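Local structure of immunity 23 family protein (5FFP) at residues Glu66-Ser71 / Ser120-Tyr125; Ile70-Ala75 / Ala134-Leu139; Asn60-Ala65 / Ile112-Tyr117; Ala75-Cys80 / Glu129-Ala134. The protein probably serves as the immunity protein of a contact-dependent growth inhibition system, binding and neutralising the toxin delivered by a neighbouring cell. All blocks are in the same frame, centred on the assembly; numbering follows the deposited sequence.

Contact 1: Glu66-Ser71 / Ser120-Tyr125; sequences ELFHIS and SAKLIY
The backbones approach most closely at Phe-68 and Lys-122, whose CA atoms lie 6.8 Å apart, and no backbone hydrogen bond spans the gap, so side chains fill it. Lys-122 leaves the strand toward the helix and stays extended past CG; its aliphatic part crosses Phe-68 at about a right angle. Lys-122 CE sits over one ring face, 3.8 Å from the centroid of the Phe-68 ring and 20° off its normal, a CH-pi contact. Lys-122 NZ lies farther off-centre in a cation-pi position, but it is modelled too close to Phe-68 O, so its exact place is doubtful. The contact lays the short helix 65-69 against strand 120-127, the middle strand of an antiparallel three-stranded sheet. Phe-68 reaches across because its CG is anti to the backbone N (chi1 -161°), which carries the ring along the strand toward Ser-120. There the edge of the ring meets the backbone of Ala-121, with Phe-68 CE2 3.8 Å from Ala-121 CA, while Ser-120 CB approaches Phe-68 CZ obliquely at 3.8 Å. Farther along the strand, Ile-124 CD1 rests 3.9 Å from Leu-67 O. The ammonium of Lys-122 has its salt-bridge partner, Glu-136, on the adjoining strand.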
loop_
_atom_site.group_PDB
_atom_site.type_symbol
_atom_site.label_atom_id
_atom_site.label_comp_id
_atom_site.label_asym_id
_atom_site.label_seq_id
_atom_site.Cartn_x
_atom_site.Cartn_y
_atom_site.Cartn_z
ATOM N N GLU A 66 19.130 -0.162 -10.487
ATOM C CA GLU A 66 18.366 -0.410 -11.692
ATOM C C GLU A 66 17.669 0.877 -12.113
ATOM O O GLU A 66 17.859 1.365 -13.232
ATOM C CB GLU A 66 17.346 -1.527 -11.450
ATOM C CG GLU A 66 16.757 -2.127 -12.723
ATOM C CD GLU A 66 15.245 -2.320 -12.659
ATOM O OE1 GLU A 66 14.620 -2.079 -11.591
ATOM O OE2 GLU A 66 14.668 -2.697 -13.700
ATOM N N LEU A 67 16.909 1.445 -11.176
ATOM C CA LEU A 67 16.059 2.607 -11.441
ATOM C C LEU A 67 16.883 3.820 -11.828
ATOM O O LEU A 67 16.423 4.671 -12.604
ATOM C CB LEU A 67 15.216 2.947 -10.207
ATOM C CG LEU A 67 14.177 1.898 -9.795
ATOM C CD1 LEU A 67 13.621 2.196 -8.407
ATOM C CD2 LEU A 67 13.063 1.825 -10.836
ATOM N N PHE A 68 18.082 3.915 -11.255
ATOM C CA PHE A 68 19.016 4.973 -11.629
ATOM C C PHE A 68 19.376 4.886 -13.105
ATOM O O PHE A 68 19.349 5.895 -13.807
ATOM C CB PHE A 68 20.291 4.923 -10.781
ATOM C CG PHE A 68 21.056 6.201 -10.804
ATOM C CD1 PHE A 68 21.877 6.508 -11.878
ATOM C CD2 PHE A 68 20.925 7.123 -9.779
ATOM C CE1 PHE A 68 22.568 7.701 -11.926
ATOM C CE2 PHE A 68 21.608 8.323 -9.816
ATOM C CZ PHE A 68 22.436 8.610 -10.895
ATOM N N HIS A 69 19.685 3.680 -13.572
ATOM C CA HIS A 69 20.279 3.495 -14.897
ATOM C C HIS A 69 19.300 3.239 -16.039
ATOM O O HIS A 69 19.693 3.315 -17.203
ATOM C CB HIS A 69 21.344 2.389 -14.854
ATOM C CG HIS A 69 22.597 2.814 -14.156
ATOM N ND1 HIS A 69 22.971 2.328 -12.922
ATOM C CD2 HIS A 69 23.534 3.732 -14.497
ATOM C CE1 HIS A 69 24.097 2.906 -12.545
ATOM N NE2 HIS A 69 24.459 3.763 -13.482
ATOM N N ILE A 70 18.039 2.958 -15.735
ATOM C CA ILE A 70 17.066 2.702 -16.796
ATOM C C ILE A 70 16.459 4.029 -17.246
ATOM O O ILE A 70 16.884 5.084 -16.809
ATOM C CB ILE A 70 16.001 1.660 -16.377
ATOM C CG1 ILE A 70 15.116 2.191 -15.248
ATOM C CG2 ILE A 70 16.671 0.350 -15.966
ATOM C CD1 ILE A 70 14.053 1.209 -14.815
ATOM N N SER A 71 15.501 3.964 -18.159
ATOM C CA SER A 71 14.851 5.147 -18.699
ATOM C C SER A 71 14.038 5.866 -17.618
ATOM O O SER A 71 13.580 5.220 -16.667
ATOM C CB SER A 71 13.931 4.737 -19.860
ATOM O OG SER A 71 13.169 5.829 -20.346
ATOM N N SER A 120 25.684 10.033 -6.468
ATOM C CA SER A 120 24.764 10.886 -7.226
ATOM C C SER A 120 23.348 10.577 -6.787
ATOM O O SER A 120 23.118 9.746 -5.905
ATOM C CB SER A 120 24.878 10.658 -8.748
ATOM O OG SER A 120 26.206 10.762 -9.216
ATOM N N ALA A 121 22.394 11.247 -7.417
ATOM C CA ALA A 121 20.977 10.966 -7.181
ATOM C C ALA A 121 20.134 11.489 -8.320
ATOM O O ALA A 121 20.551 12.373 -9.053
ATOM C CB ALA A 121 20.516 11.547 -5.857
ATOM N N LYS A 122 18.948 10.927 -8.459
ATOM C CA LYS A 122 18.002 11.346 -9.478
ATOM C C LYS A 122 16.642 11.650 -8.861
ATOM O O LYS A 122 16.110 10.846 -8.104
ATOM C CB LYS A 122 17.814 10.240 -10.503
ATOM C CG LYS A 122 18.886 10.206 -11.547
ATOM C CD LYS A 122 18.638 9.087 -12.524
ATOM C CE LYS A 122 19.713 9.117 -13.588
ATOM N NZ LYS A 122 19.600 8.000 -14.566
ATOM N N LEU A 123 16.096 12.811 -9.180
ATOM C CA LEU A 123 14.676 13.036 -9.026
ATOM C C LEU A 123 14.026 12.561 -10.294
ATOM O O LEU A 123 14.429 12.952 -11.387
ATOM C CB LEU A 123 14.353 14.500 -8.839
ATOM C CG LEU A 123 14.614 15.085 -7.465
ATOM C CD1 LEU A 123 14.285 16.563 -7.510
ATOM C CD2 LEU A 123 13.768 14.371 -6.423
ATOM N N ILE A 124 13.024 11.711 -10.142
ATOM C CA ILE A 124 12.293 11.172 -11.272
ATOM C C ILE A 124 10.841 11.552 -11.033
ATOM O O ILE A 124 10.260 11.172 -10.028
ATOM C CB ILE A 124 12.464 9.631 -11.343
ATOM C CG1 ILE A 124 13.961 9.287 -11.353
ATOM C CG2 ILE A 124 11.714 9.041 -12.549
ATOM C CD1 ILE A 124 14.300 7.841 -11.674
ATOM N N TYR A 125 10.265 12.284 -11.967
ATOM C CA TYR A 125 8.974 12.911 -11.784
ATOM C C TYR A 125 8.125 12.723 -13.021
ATOM O O TYR A 125 8.630 12.527 -14.140
ATOM C CB TYR A 125 9.165 14.402 -11.552
ATOM C CG TYR A 125 9.865 15.107 -12.712
ATOM C CD1 TYR A 125 9.130 15.592 -13.797
ATOM C CD2 TYR A 125 11.254 15.283 -12.725
ATOM C CE1 TYR A 125 9.750 16.210 -14.855
ATOM C CE2 TYR A 125 11.879 15.918 -13.790
ATOM C CZ TYR A 125 11.122 16.360 -14.855
ATOM O OH TYR A 125 11.697 16.990 -15.929
#

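Contact 2: Ile70-Ala75 / Ala134-Leu139; sequences ISPEDA and AGEVVL
Glu-136 faces Pro-72 with a carboxylate whose two oxygens do different work: OE2 takes the salt bridge from Lys-122, and OE1 lies against the proline. Glu-136 OE1 sits over one face of the Pro-72 ring, 3.1 Å from Pro-72 CB and 3.6 Å from Pro-72 CD. No hydrogen bond crosses the contact. The first torsion of Glu-136 sets CG between the backbone N and the carbonyl carbon (chi1 69°), and the chain then runs extended to meet the pyrrolidine ring at about a right angle. Pro-72 occupies the first turn of helix 72-83; the carboxylate lies beside this turn, where the helix dipole may favour an anion slightly. Ser-71 is the N-cap, although its bond is weak: Glu-73 N to Ser-71 OG measures 3.2 Å with an N-H...O angle of 128°. Alongside, the chains come close at Gly-135, whose CA is 4.1 Å from Pro-72 CB. Ala-134 CB points at the helix and packs 3.8 Å from Pro-72 O and 4.2 Å from Glu-73 CA. Thus the beginning of helix 72-83 meets the beginning of strand 135-140, an outermost strand of the three-stranded sheet; its neighbour 120-127 contributes Ile-124, which touches both Ala-75 and Glu-136.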
loop_
_atom_site.group_PDB
_atom_site.type_symbol
_atom_site.label_atom_id
_atom_site.label_comp_id
_atom_site.label_asym_id
_atom_site.label_seq_id
_atom_site.Cartn_x
_atom_site.Cartn_y
_atom_site.Cartn_z
ATOM N N ILE A 70 18.039 2.958 -15.735
ATOM C CA ILE A 70 17.066 2.702 -16.796
ATOM C C ILE A 70 16.459 4.029 -17.246
ATOM O O ILE A 70 16.884 5.084 -16.809
ATOM C CB ILE A 70 16.001 1.660 -16.377
ATOM C CG1 ILE A 70 15.116 2.191 -15.248
ATOM C CG2 ILE A 70 16.671 0.350 -15.966
ATOM C CD1 ILE A 70 14.053 1.209 -14.815
ATOM N N SER A 71 15.501 3.964 -18.159
ATOM C CA SER A 71 14.851 5.147 -18.699
ATOM C C SER A 71 14.038 5.866 -17.618
ATOM O O SER A 71 13.580 5.220 -16.667
ATOM C CB SER A 71 13.931 4.737 -19.860
ATOM O OG SER A 71 13.169 5.829 -20.346
ATOM N N PRO A 72 13.868 7.204 -17.746
ATOM C CA PRO A 72 12.924 7.928 -16.881
ATOM C C PRO A 72 11.510 7.385 -17.019
ATOM O O PRO A 72 10.816 7.190 -16.010
ATOM C CB PRO A 72 12.977 9.369 -17.409
ATOM C CG PRO A 72 13.691 9.309 -18.723
ATOM C CD PRO A 72 14.581 8.109 -18.669
ATOM N N GLU A 73 11.103 7.133 -18.266
ATOM C CA GLU A 73 9.792 6.539 -18.608
ATOM C C GLU A 73 9.518 5.203 -17.902
ATOM O O GLU A 73 8.457 4.999 -17.316
ATOM C CB GLU A 73 9.711 6.369 -20.136
ATOM C CG GLU A 73 8.496 5.632 -20.699
ATOM C CD GLU A 73 8.430 5.716 -22.227
ATOM O OE1 GLU A 73 8.701 6.799 -22.809
ATOM O OE2 GLU A 73 8.099 4.686 -22.860
ATOM N N ASP A 74 10.491 4.308 -17.943
ATOM C CA ASP A 74 10.328 2.990 -17.342
ATOM C C ASP A 74 10.431 3.062 -15.824
ATOM O O ASP A 74 9.648 2.429 -15.125
ATOM C CB ASP A 74 11.352 1.997 -17.909
ATOM C CG ASP A 74 11.161 1.745 -19.397
ATOM O OD1 ASP A 74 10.757 2.673 -20.124
ATOM O OD2 ASP A 74 11.422 0.619 -19.850
ATOM N N ALA A 75 11.382 3.839 -15.312
ATOM C CA ALA A 75 11.556 3.989 -13.861
ATOM C C ALA A 75 10.288 4.551 -13.180
ATOM O O ALA A 75 9.823 4.019 -12.167
ATOM C CB ALA A 75 12.759 4.872 -13.559
ATOM N N ALA A 134 7.396 11.409 -18.572
ATOM C CA ALA A 134 8.163 11.497 -17.325
ATOM C C ALA A 134 9.468 12.238 -17.584
ATOM O O ALA A 134 9.793 12.534 -18.743
ATOM C CB ALA A 134 8.445 10.105 -16.779
ATOM N N GLY A 135 10.213 12.556 -16.533
ATOM C CA GLY A 135 11.527 13.173 -16.702
ATOM C C GLY A 135 12.346 13.016 -15.449
ATOM O O GLY A 135 11.866 12.484 -14.476
ATOM N N GLU A 136 13.591 13.476 -15.470
ATOM C CA GLU A 136 14.438 13.379 -14.299
ATOM C C GLU A 136 15.554 14.360 -14.400
ATOM O O GLU A 136 15.869 14.839 -15.496
ATOM C CB GLU A 136 15.056 11.974 -14.172
ATOM C CG GLU A 136 16.088 11.621 -15.237
ATOM C CD GLU A 136 16.378 10.120 -15.357
ATOM O OE1 GLU A 136 15.422 9.316 -15.426
ATOM O OE2 GLU A 136 17.583 9.741 -15.392
ATOM N N VAL A 137 16.166 14.633 -13.249
ATOM C CA VAL A 137 17.338 15.471 -13.184
ATOM C C VAL A 137 18.346 14.850 -12.234
ATOM O O VAL A 137 17.960 14.335 -11.185
ATOM C CB VAL A 137 16.986 16.902 -12.717
ATOM C CG1 VAL A 137 16.121 16.891 -11.453
ATOM C CG2 VAL A 137 18.260 17.724 -12.496
ATOM N N VAL A 138 19.622 14.901 -12.617
ATOM C CA VAL A 138 20.704 14.348 -11.833
ATOM C C VAL A 138 21.141 15.350 -10.775
ATOM O O VAL A 138 21.485 16.495 -11.076
ATOM C CB VAL A 138 21.953 14.012 -12.715
ATOM C CG1 VAL A 138 23.114 13.506 -11.853
ATOM C CG2 VAL A 138 21.602 12.991 -13.793
ATOM N N LEU A 139 21.169 14.895 -9.538
ATOM C CA LEU A 139 21.642 15.695 -8.432
ATOM C C LEU A 139 22.864 15.051 -7.845
ATOM O O LEU A 139 23.233 13.935 -8.177
ATOM C CB LEU A 139 20.578 15.751 -7.329
ATOM C CG LEU A 139 19.394 16.705 -7.515
ATOM C CD1 LEU A 139 18.655 16.605 -8.835
ATOM C CD2 LEU A 139 18.429 16.489 -6.367
#

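Contact 3: Asn60-Ala65 / Ile112-Tyr117; sequences NTVEDA and IFLVEY
Two backbone hydrogen bonds tie Glu-116 to the residues flanking Glu-63. Glu-116 N donates to Val-62 O at 3.0 Å, nearly straight at the hydrogen (170°), though the donor stands well out of the carbonyl plane. In return Asp-64 N donates to Glu-116 O at 3.1 Å, here in the carbonyl plane, and Glu-63 CA adds a CA-H...O contact to the same Glu-116 O at 3.4 Å. Bonds from one residue to both neighbours of its partner follow the pattern of a single parallel beta bridge. It does not grow into a strand pair, since the touching parts diverge by 65°: the loop before helix 65-69 merely crosses strand 110-117, an outermost strand of the three-stranded antiparallel sheet. Asp-64 then acts as N-cap of that helix, OD1 accepting from Leu-67 N. The Glu-63 chain is bent at chi2 (-91°), folding its carboxylate back over the strand end, where OE2 accepts from Asp-118 N. Packing follows on either side of the bridge. Val-62 CG2 lies 3.8 Å from Glu-116 CG, which belongs to an extended side chain, and 4.1 Å from Leu-114 CD2. Val-115 CG1 lies by Asp-64, 4.0 Å from Asp-64 CB. Farther along, Ala-65 CB meets the edge of the Tyr-117 ring, 4.1 Å from Tyr-117 CE1.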
loop_
_atom_site.group_PDB
_atom_site.type_symbol
_atom_site.label_atom_id
_atom_site.label_comp_id
_atom_site.label_asym_id
_atom_site.label_seq_id
_atom_site.Cartn_x
_atom_site.Cartn_y
_atom_site.Cartn_z
ATOM N N ASN A 60 17.086 7.470 5.808
ATOM C CA ASN A 60 17.506 6.218 5.186
ATOM C C ASN A 60 17.961 6.455 3.774
ATOM O O ASN A 60 17.502 7.394 3.114
ATOM C CB ASN A 60 16.350 5.217 5.124
ATOM C CG ASN A 60 15.765 4.926 6.485
ATOM O OD1 ASN A 60 16.324 4.149 7.261
ATOM N ND2 ASN A 60 14.631 5.545 6.787
ATOM N N THR A 61 18.827 5.557 3.303
ATOM C CA THR A 61 19.291 5.570 1.920
ATOM C C THR A 61 18.187 5.059 1.016
ATOM O O THR A 61 17.358 4.252 1.408
ATOM C CB THR A 61 20.586 4.721 1.718
ATOM O OG1 THR A 61 20.345 3.325 1.976
ATOM C CG2 THR A 61 21.713 5.236 2.636
ATOM N N VAL A 62 18.174 5.555 -0.199
ATOM C CA VAL A 62 17.205 5.118 -1.184
ATOM C C VAL A 62 17.990 4.736 -2.442
ATOM O O VAL A 62 17.697 5.172 -3.553
ATOM C CB VAL A 62 16.081 6.180 -1.381
ATOM C CG1 VAL A 62 15.270 6.305 -0.100
ATOM C CG2 VAL A 62 16.634 7.558 -1.772
ATOM N N GLU A 63 19.024 3.920 -2.222
ATOM C CA GLU A 63 19.863 3.391 -3.293
ATOM C C GLU A 63 19.049 2.464 -4.174
ATOM O O GLU A 63 18.383 1.554 -3.672
ATOM C CB GLU A 63 21.034 2.595 -2.696
ATOM C CG GLU A 63 22.253 3.414 -2.307
ATOM C CD GLU A 63 23.261 3.523 -3.442
ATOM O OE1 GLU A 63 22.831 3.409 -4.612
ATOM O OE2 GLU A 63 24.475 3.716 -3.169
ATOM N N ASP A 64 19.096 2.670 -5.481
ATOM C CA ASP A 64 18.532 1.680 -6.390
ATOM C C ASP A 64 19.182 1.781 -7.759
ATOM O O ASP A 64 18.925 2.719 -8.525
ATOM C CB ASP A 64 17.011 1.790 -6.492
ATOM C CG ASP A 64 16.418 0.655 -7.280
ATOM O OD1 ASP A 64 16.847 0.471 -8.435
ATOM O OD2 ASP A 64 15.539 -0.048 -6.760
ATOM N N ALA A 65 20.018 0.790 -8.049
ATOM C CA ALA A 65 20.908 0.831 -9.197
ATOM C C ALA A 65 20.146 0.684 -10.497
ATOM O O ALA A 65 20.457 1.339 -11.490
ATOM C CB ALA A 65 21.957 -0.261 -9.074
ATOM N N ILE A 112 6.938 12.337 -7.437
ATOM C CA ILE A 112 8.320 12.733 -7.577
ATOM C C ILE A 112 9.149 11.851 -6.691
ATOM O O ILE A 112 8.925 11.810 -5.479
ATOM C CB ILE A 112 8.493 14.203 -7.170
ATOM C CG1 ILE A 112 7.691 15.100 -8.124
ATOM C CG2 ILE A 112 9.967 14.591 -7.198
ATOM C CD1 ILE A 112 7.358 16.435 -7.516
ATOM N N PHE A 113 10.104 11.146 -7.294
ATOM C CA PHE A 113 10.807 10.098 -6.591
ATOM C C PHE A 113 12.288 10.414 -6.506
ATOM O O PHE A 113 12.838 11.037 -7.406
ATOM C CB PHE A 113 10.599 8.756 -7.298
ATOM C CG PHE A 113 9.149 8.324 -7.415
ATOM C CD1 PHE A 113 8.509 7.659 -6.368
ATOM C CD2 PHE A 113 8.448 8.533 -8.592
ATOM C CE1 PHE A 113 7.189 7.246 -6.477
ATOM C CE2 PHE A 113 7.132 8.119 -8.722
ATOM C CZ PHE A 113 6.499 7.469 -7.662
ATOM N N LEU A 114 12.922 9.981 -5.419
ATOM C CA LEU A 114 14.354 10.081 -5.257
ATOM C C LEU A 114 14.994 8.688 -5.405
ATOM O O LEU A 114 14.605 7.743 -4.704
ATOM C CB LEU A 114 14.669 10.634 -3.881
ATOM C CG LEU A 114 16.099 11.129 -3.635
ATOM C CD1 LEU A 114 16.460 12.263 -4.574
ATOM C CD2 LEU A 114 16.267 11.580 -2.193
ATOM N N VAL A 115 15.975 8.567 -6.302
ATOM C CA VAL A 115 16.802 7.357 -6.415
ATOM C C VAL A 115 18.275 7.758 -6.304
ATOM O O VAL A 115 18.744 8.643 -7.027
ATOM C CB VAL A 115 16.598 6.664 -7.782
ATOM C CG1 VAL A 115 17.562 5.496 -7.953
ATOM C CG2 VAL A 115 15.161 6.195 -7.962
ATOM N N GLU A 116 19.012 7.098 -5.415
ATOM C CA GLU A 116 20.416 7.405 -5.213
ATOM C C GLU A 116 21.279 6.317 -5.865
ATOM O O GLU A 116 20.835 5.181 -6.013
ATOM C CB GLU A 116 20.738 7.504 -3.718
ATOM C CG GLU A 116 20.024 8.635 -2.990
ATOM C CD GLU A 116 20.338 8.629 -1.489
ATOM O OE1 GLU A 116 20.934 7.638 -1.016
ATOM O OE2 GLU A 116 20.027 9.604 -0.778
ATOM N N TYR A 117 22.491 6.691 -6.289
ATOM C CA TYR A 117 23.477 5.738 -6.740
ATOM C C TYR A 117 24.858 6.218 -6.344
ATOM O O TYR A 117 25.302 7.277 -6.783
ATOM C CB TYR A 117 23.431 5.513 -8.257
ATOM C CG TYR A 117 24.475 4.507 -8.730
ATOM C CD1 TYR A 117 24.245 3.144 -8.616
ATOM C CD2 TYR A 117 25.692 4.925 -9.271
ATOM C CE1 TYR A 117 25.191 2.216 -9.029
ATOM C CE2 TYR A 117 26.651 4.007 -9.689
ATOM C CZ TYR A 117 26.391 2.653 -9.568
ATOM O OH TYR A 117 27.302 1.724 -9.980
#

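Contact 4: Ala75-Cys80 / Glu129-Ala134; sequences AYRELC and ENSREA
Tyr-76, Ser-131 and Arg-77 carry most of the buried surface, with the serine set against both of the helix residues. Tyr-76 CG is anti to the backbone N (chi1 -178°), which swings the ring off the helix toward the loop. Tyr-76 CD2 lies 3.8 Å from Ser-131 CA, an oblique approach, and Tyr-76 CB packs 3.8 Å from Ala-134 CB. One face of the same ring is covered from within the helix by Cys-80 SG, over its centre and 3.5 Å above the plane. Beyond the ring, Tyr-76 OH is hydrogen-bonded to Lys-128 O, so the phenol is anchored to the loop at its far end as well. Ser-131 OG lies 3.7 Å from Arg-77 CB. The Arg-77 chain bends at chi3 (59°) and presents its guanidinium edge-on, with Arg-77 NH1 3.9 Å from Ser-131 CB. No hydrogen bond crosses the contact; within the loop, local bonds shape the turn. Ser-131 to Ala-134 form a type I beta turn, preceded by an inverse gamma turn centred on Asn-130, and Asn-130 OD1 accepts from Glu-133 N at 3.0 Å in an Asx motif. Arg-132 forms a salt bridge with Glu-73 one turn back on the helix, and Glu-129 packs on Met-87 of the second subunit. The loop joining strands 120-127 and 135-140 is thereby laid against helix 72-83, whose Tyr-76, Leu-79 and Cys-80 also touch Phe-113 of strand 110-117.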
loop_
_atom_site.group_PDB
_atom_site.type_symbol
_atom_site.label_atom_id
_atom_site.label_comp_id
_atom_site.label_asym_id
_atom_site.label_seq_id
_atom_site.Cartn_x
_atom_site.Cartn_y
_atom_site.Cartn_z
ATOM N N ALA A 75 11.382 3.839 -15.312
ATOM C CA ALA A 75 11.556 3.989 -13.861
ATOM C C ALA A 75 10.288 4.551 -13.180
ATOM O O ALA A 75 9.823 4.019 -12.167
ATOM C CB ALA A 75 12.759 4.872 -13.559
ATOM N N TYR A 76 9.735 5.616 -13.749
ATOM C CA TYR A 76 8.508 6.213 -13.221
ATOM C C TYR A 76 7.330 5.233 -13.188
ATOM O O TYR A 76 6.528 5.266 -12.264
ATOM C CB TYR A 76 8.128 7.437 -14.045
ATOM C CG TYR A 76 6.889 8.166 -13.565
ATOM C CD1 TYR A 76 6.924 8.954 -12.426
ATOM C CD2 TYR A 76 5.694 8.074 -14.261
ATOM C CE1 TYR A 76 5.798 9.631 -11.990
ATOM C CE2 TYR A 76 4.563 8.739 -13.835
ATOM C CZ TYR A 76 4.615 9.509 -12.696
ATOM O OH TYR A 76 3.494 10.184 -12.269
ATOM N N ARG A 77 7.237 4.372 -14.195
ATOM C CA ARG A 77 6.197 3.348 -14.246
ATOM C C ARG A 77 6.422 2.304 -13.173
ATOM O O ARG A 77 5.488 1.879 -12.517
ATOM C CB ARG A 77 6.183 2.659 -15.609
ATOM C CG ARG A 77 5.029 1.685 -15.789
ATOM C CD ARG A 77 4.755 1.397 -17.263
ATOM N NE ARG A 77 5.927 0.828 -17.936
ATOM C CZ ARG A 77 6.700 1.451 -18.831
ATOM N NH1 ARG A 77 6.450 2.705 -19.206
ATOM N NH2 ARG A 77 7.736 0.809 -19.361
ATOM N N GLU A 78 7.668 1.882 -13.010
ATOM C CA GLU A 78 8.018 0.912 -11.981
ATOM C C GLU A 78 7.805 1.489 -10.566
ATOM O O GLU A 78 7.434 0.773 -9.642
ATOM C CB GLU A 78 9.466 0.438 -12.188
ATOM C CG GLU A 78 10.064 -0.451 -11.097
ATOM C CD GLU A 78 9.180 -1.625 -10.706
ATOM O OE1 GLU A 78 8.508 -2.203 -11.592
ATOM O OE2 GLU A 78 9.152 -1.970 -9.496
ATOM N N LEU A 79 8.044 2.782 -10.392
ATOM C CA LEU A 79 7.933 3.397 -9.071
ATOM C C LEU A 79 6.474 3.601 -8.681
ATOM O O LEU A 79 6.102 3.478 -7.507
ATOM C CB LEU A 79 8.685 4.720 -9.063
ATOM C CG LEU A 79 10.204 4.538 -8.995
ATOM C CD1 LEU A 79 10.913 5.766 -9.551
ATOM C CD2 LEU A 79 10.631 4.255 -7.562
ATOM N N CYS A 80 5.667 3.936 -9.691
ATOM C CA CYS A 80 4.218 4.016 -9.572
ATOM C C CYS A 80 3.597 2.620 -9.387
ATOM O O CYS A 80 2.554 2.486 -8.760
ATOM C CB CYS A 80 3.635 4.713 -10.806
ATOM S SG CYS A 80 4.104 6.457 -10.949
ATOM N N GLU A 129 -0.426 8.888 -14.475
ATOM C CA GLU A 129 0.034 7.651 -15.119
ATOM C C GLU A 129 0.716 7.921 -16.472
ATOM O O GLU A 129 0.974 6.993 -17.234
ATOM C CB GLU A 129 -1.117 6.613 -15.243
ATOM C CG GLU A 129 -1.113 5.567 -14.125
ATOM C CD GLU A 129 -2.368 4.689 -14.059
ATOM O OE1 GLU A 129 -2.920 4.250 -15.108
ATOM O OE2 GLU A 129 -2.792 4.401 -12.925
ATOM N N ASN A 130 1.029 9.187 -16.744
ATOM C CA ASN A 130 1.716 9.577 -17.969
ATOM C C ASN A 130 3.225 9.264 -17.924
ATOM O O ASN A 130 4.057 10.153 -17.794
ATOM C CB ASN A 130 1.463 11.057 -18.232
ATOM C CG ASN A 130 1.918 11.491 -19.619
ATOM O OD1 ASN A 130 2.735 10.824 -20.263
ATOM N ND2 ASN A 130 1.381 12.617 -20.091
ATOM N N SER A 131 3.570 7.987 -18.055
ATOM C CA SER A 131 4.969 7.548 -17.994
ATOM C C SER A 131 5.799 8.003 -19.205
ATOM O O SER A 131 6.998 8.206 -19.083
ATOM C CB SER A 131 5.034 6.024 -17.844
ATOM O OG SER A 131 4.188 5.567 -16.789
ATOM N N ARG A 132 5.153 8.175 -20.358
ATOM C CA ARG A 132 5.799 8.736 -21.555
ATOM C C ARG A 132 6.436 10.117 -21.314
ATOM O O ARG A 132 7.610 10.326 -21.631
ATOM C CB ARG A 132 4.765 8.847 -22.692
ATOM C CG ARG A 132 4.587 7.557 -23.512
ATOM C CD ARG A 132 5.637 7.415 -24.619
ATOM N NE ARG A 132 5.521 6.230 -25.483
ATOM C CZ ARG A 132 5.659 4.952 -25.106
ATOM N NH1 ARG A 132 5.879 4.629 -23.835
ATOM N NH2 ARG A 132 5.546 3.984 -26.008
ATOM N N GLU A 133 5.660 11.031 -20.728
ATOM C CA GLU A 133 6.092 12.398 -20.450
ATOM C C GLU A 133 6.880 12.502 -19.124
ATOM O O GLU A 133 7.020 13.592 -18.591
ATOM C CB GLU A 133 4.854 13.330 -20.336
ATOM C CG GLU A 133 5.075 14.823 -20.561
ATOM C CD GLU A 133 4.003 15.743 -19.917
ATOM O OE1 GLU A 133 3.189 16.401 -20.632
ATOM O OE2 GLU A 133 3.983 15.823 -18.666
ATOM N N ALA A 134 7.396 11.409 -18.572
ATOM C CA ALA A 134 8.163 11.497 -17.325
ATOM C C ALA A 134 9.468 12.238 -17.584
ATOM O O ALA A 134 9.793 12.534 -18.743
ATOM C CB ALA A 134 8.445 10.105 -16.779
#

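In the fold
From the N terminus, the chain first offers the loop 60-65, which contact 3 ties to strand 110-117, closing a loop of 46 residues. Helix 65-69 follows and reaches the next strand, 120-127, in contact 1; the two contacts cross along the chain. Residues 70-71 belong to both contact 1 and contact 2, and contact 2 carries the start of helix 72-83 to strand 135-140. Contact 4 lies within that larger loop, joining the same helix to the turn between the last two sheet strands; it crosses contacts 1 and 3, as contact 2 crosses contact 3. Together they fasten segment 60-80 across all three strands of the sheet and one connecting turn.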